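Local coordinates for protein serpin-ZX (Arabidopsis thaliana, PDB 3LE2) that inhibits proteases, among them a plant metacaspase and the papain-like RD21, by offering a reactive centre loop that is cleaved and stays covalently bound to the enzyme, at residues Gly177-Lys182 and Ile333-Glu338. Numbering follows the deposited sequence.
Sequences GTWNEK and IEVNEE. With ACT (acetate ion), chain D.
With CG of Trp-179 set beside the backbone N and anti to the carbonyl carbon (chi1 -60°), and the indole turned by a chi2 of 125°, the pyrrole edge of the ring faces the chain of Asn-336. A buried indole N-H needs an acceptor, and a backbone carbonyl often supplies it; here Trp-179 NE1 donates to Asn-336 O at 2.9 Å. The oxygen lies almost in the ring plane and points its C=O nearly straight at the nitrogen, though the N-H is somewhat bent from the line. Farther round the indole's rim, on its six-membered ring, CZ2 meets CG2 of Val-335 at 4.3 Å, a light apolar touch. The backbone of Trp-179 is held as well: its N reaches a lone pair of Glu-338 O at 3.1 Å, in the carbonyl plane and fairly straight (159° at the hydrogen). A water lies between Glu-338 O, at 2.9 Å, and Gly-177 O, within hydrogen-bonding distance of both. CG2 of Thr-178 rests 3.7 Å from Glu-338 O. The turn presenting these carbonyls is braced from within, for Asn-336 OD1 accepts from Glu-338 N at 3.0 Å, forming an Asx turn. Beyond it, Lys-182 CA approaches Glu-337 O at 3.5 Å in a CA-H...O contact, while the lysine chain extends away to a salt bridge with Glu-341. Tyr-227 stacks on the indole and Phe-183 meets it edge-to-face. The contact joins the loop after strand 167-176 to the end of strand 326-335 and its following turn, at what serpin nomenclature calls the breach, where the cleaved reactive centre loop begins to insert. Both hydrogen bonds between the segments end on backbone carbonyls just ahead of that loop, consistent with fixing the chain's course at the loop's start in the uncleaved form.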
loop_
_atom_site.group_PDB
_atom_site.type_symbol
_atom_site.label_atom_id
_atom_site.label_comp_id
_atom_site.label_asym_id
_atom_site.label_seq_id
_atom_site.Cartn_x
_atom_site.Cartn_y
_atom_site.Cartn_z
ATOM N N GLY A 177 0.298 0.018 -13.641
ATOM C CA GLY A 177 0.027 1.230 -14.381
ATOM C C GLY A 177 1.095 1.513 -15.416
ATOM O O GLY A 177 2.249 1.119 -15.262
ATOM N N THR A 178 0.689 2.196 -16.477
ATOM C CA THR A 178 1.601 2.697 -17.495
ATOM C C THR A 178 1.977 4.138 -17.148
ATOM O O THR A 178 1.103 4.924 -16.793
ATOM C CB THR A 178 0.915 2.698 -18.876
ATOM O OG1 THR A 178 0.652 1.351 -19.282
ATOM C CG2 THR A 178 1.790 3.349 -19.901
ATOM N N TRP A 179 3.264 4.474 -17.248
ATOM C CA TRP A 179 3.735 5.838 -17.001
ATOM C C TRP A 179 3.144 6.810 -18.009
ATOM O O TRP A 179 2.872 6.451 -19.159
ATOM C CB TRP A 179 5.264 5.943 -17.086
ATOM C CG TRP A 179 6.043 5.083 -16.119
ATOM C CD1 TRP A 179 7.019 4.179 -16.431
ATOM C CD2 TRP A 179 5.919 5.057 -14.688
ATOM N NE1 TRP A 179 7.510 3.597 -15.287
ATOM C CE2 TRP A 179 6.849 4.118 -14.206
ATOM C CE3 TRP A 179 5.113 5.743 -13.769
ATOM C CZ2 TRP A 179 6.995 3.843 -12.845
ATOM C CZ3 TRP A 179 5.256 5.460 -12.418
ATOM C CH2 TRP A 179 6.188 4.521 -11.971
ATOM N N ASN A 180 2.944 8.046 -17.563
ATOM C CA ASN A 180 2.592 9.151 -18.453
ATOM C C ASN A 180 3.721 9.454 -19.457
ATOM O O ASN A 180 3.471 9.882 -20.575
ATOM C CB ASN A 180 2.276 10.389 -17.623
ATOM C CG ASN A 180 1.338 11.338 -18.325
ATOM O OD1 ASN A 180 0.532 10.929 -19.158
ATOM N ND2 ASN A 180 1.425 12.618 -17.977
ATOM N N GLU A 181 4.961 9.216 -19.043
ATOM C CA GLU A 181 6.126 9.378 -19.898
ATOM C C GLU A 181 6.961 8.104 -19.899
ATOM O O GLU A 181 7.608 7.788 -18.905
ATOM C CB GLU A 181 7.006 10.505 -19.375
ATOM C CG GLU A 181 6.384 11.881 -19.444
ATOM C CD GLU A 181 6.559 12.524 -20.803
ATOM O OE1 GLU A 181 7.409 12.036 -21.592
ATOM O OE2 GLU A 181 5.849 13.515 -21.074
ATOM N N LYS A 182 6.972 7.379 -21.010
ATOM C CA LYS A 182 7.795 6.179 -21.085
ATOM C C LYS A 182 9.272 6.521 -20.936
ATOM O O LYS A 182 9.681 7.662 -21.162
ATOM C CB LYS A 182 7.554 5.436 -22.403
ATOM C CG LYS A 182 7.970 6.206 -23.661
ATOM C CD LYS A 182 7.378 5.555 -24.910
ATOM C CE LYS A 182 7.707 6.331 -26.173
ATOM N NZ LYS A 182 6.970 5.779 -27.349
ATOM N N ILE A 333 4.478 -5.032 -6.698
ATOM C CA ILE A 333 4.839 -3.779 -7.339
ATOM C C ILE A 333 5.832 -4.055 -8.447
ATOM O O ILE A 333 6.527 -5.077 -8.445
ATOM C CB ILE A 333 5.402 -2.734 -6.345
ATOM C CG1 ILE A 333 5.454 -1.346 -6.995
ATOM C CG2 ILE A 333 6.774 -3.155 -5.832
ATOM C CD1 ILE A 333 4.086 -0.782 -7.381
ATOM N N GLU A 334 5.870 -3.157 -9.417
ATOM C CA GLU A 334 6.791 -3.302 -10.527
ATOM C C GLU A 334 7.131 -1.952 -11.110
ATOM O O GLU A 334 6.260 -1.091 -11.265
ATOM C CB GLU A 334 6.190 -4.180 -11.609
ATOM C CG GLU A 334 6.967 -4.124 -12.900
ATOM C CD GLU A 334 6.427 -5.085 -13.939
ATOM O OE1 GLU A 334 5.217 -5.407 -13.891
ATOM O OE2 GLU A 334 7.219 -5.515 -14.805
ATOM N N VAL A 335 8.404 -1.775 -11.427
ATOM C CA VAL A 335 8.858 -0.579 -12.111
ATOM C C VAL A 335 9.671 -0.951 -13.353
ATOM O O VAL A 335 10.713 -1.603 -13.256
ATOM C CB VAL A 335 9.690 0.327 -11.173
ATOM C CG1 VAL A 335 10.471 1.352 -11.970
ATOM C CG2 VAL A 335 8.786 1.007 -10.160
ATOM N N ASN A 336 9.173 -0.546 -14.520
ATOM C CA ASN A 336 9.915 -0.715 -15.767
ATOM C C ASN A 336 9.736 0.501 -16.690
ATOM O O ASN A 336 9.276 1.569 -16.246
ATOM C CB ASN A 336 9.552 -2.047 -16.461
ATOM C CG ASN A 336 8.088 -2.122 -16.864
ATOM O OD1 ASN A 336 7.495 -1.128 -17.271
ATOM N ND2 ASN A 336 7.502 -3.308 -16.764
ATOM N N GLU A 337 10.090 0.342 -17.962
ATOM C CA GLU A 337 10.115 1.473 -18.901
ATOM C C GLU A 337 8.767 1.863 -19.482
ATOM O O GLU A 337 8.617 2.965 -19.999
ATOM C CB GLU A 337 11.049 1.179 -20.089
ATOM C CG GLU A 337 12.518 1.032 -19.739
ATOM C CD GLU A 337 12.878 -0.382 -19.335
ATOM O OE1 GLU A 337 11.957 -1.195 -19.109
ATOM O OE2 GLU A 337 14.087 -0.669 -19.246
ATOM N N GLU A 338 7.794 0.965 -19.389
ATOM C CA GLU A 338 6.542 1.087 -20.136
ATOM C C GLU A 338 5.731 2.363 -19.865
ATOM O O GLU A 338 5.265 2.601 -18.744
ATOM C CB GLU A 338 5.682 -0.168 -19.929
ATOM C CG GLU A 338 6.460 -1.458 -20.151
ATOM C CD GLU A 338 5.593 -2.693 -20.073
ATOM O OE1 GLU A 338 5.382 -3.212 -18.957
ATOM O OE2 GLU A 338 5.130 -3.149 -21.137
HETATM C C ACT D . -2.593 -0.330 -17.292
HETATM O O ACT D . -2.112 0.814 -17.070
HETATM O OXT ACT D . -1.814 -1.310 -17.127
HETATM C CH3 ACT D . -4.025 -0.516 -17.724
HETATM O O HOH W 1 2.970 -0.610 -12.350
HETATM O O HOH W 2 5.186 0.934 -16.403
#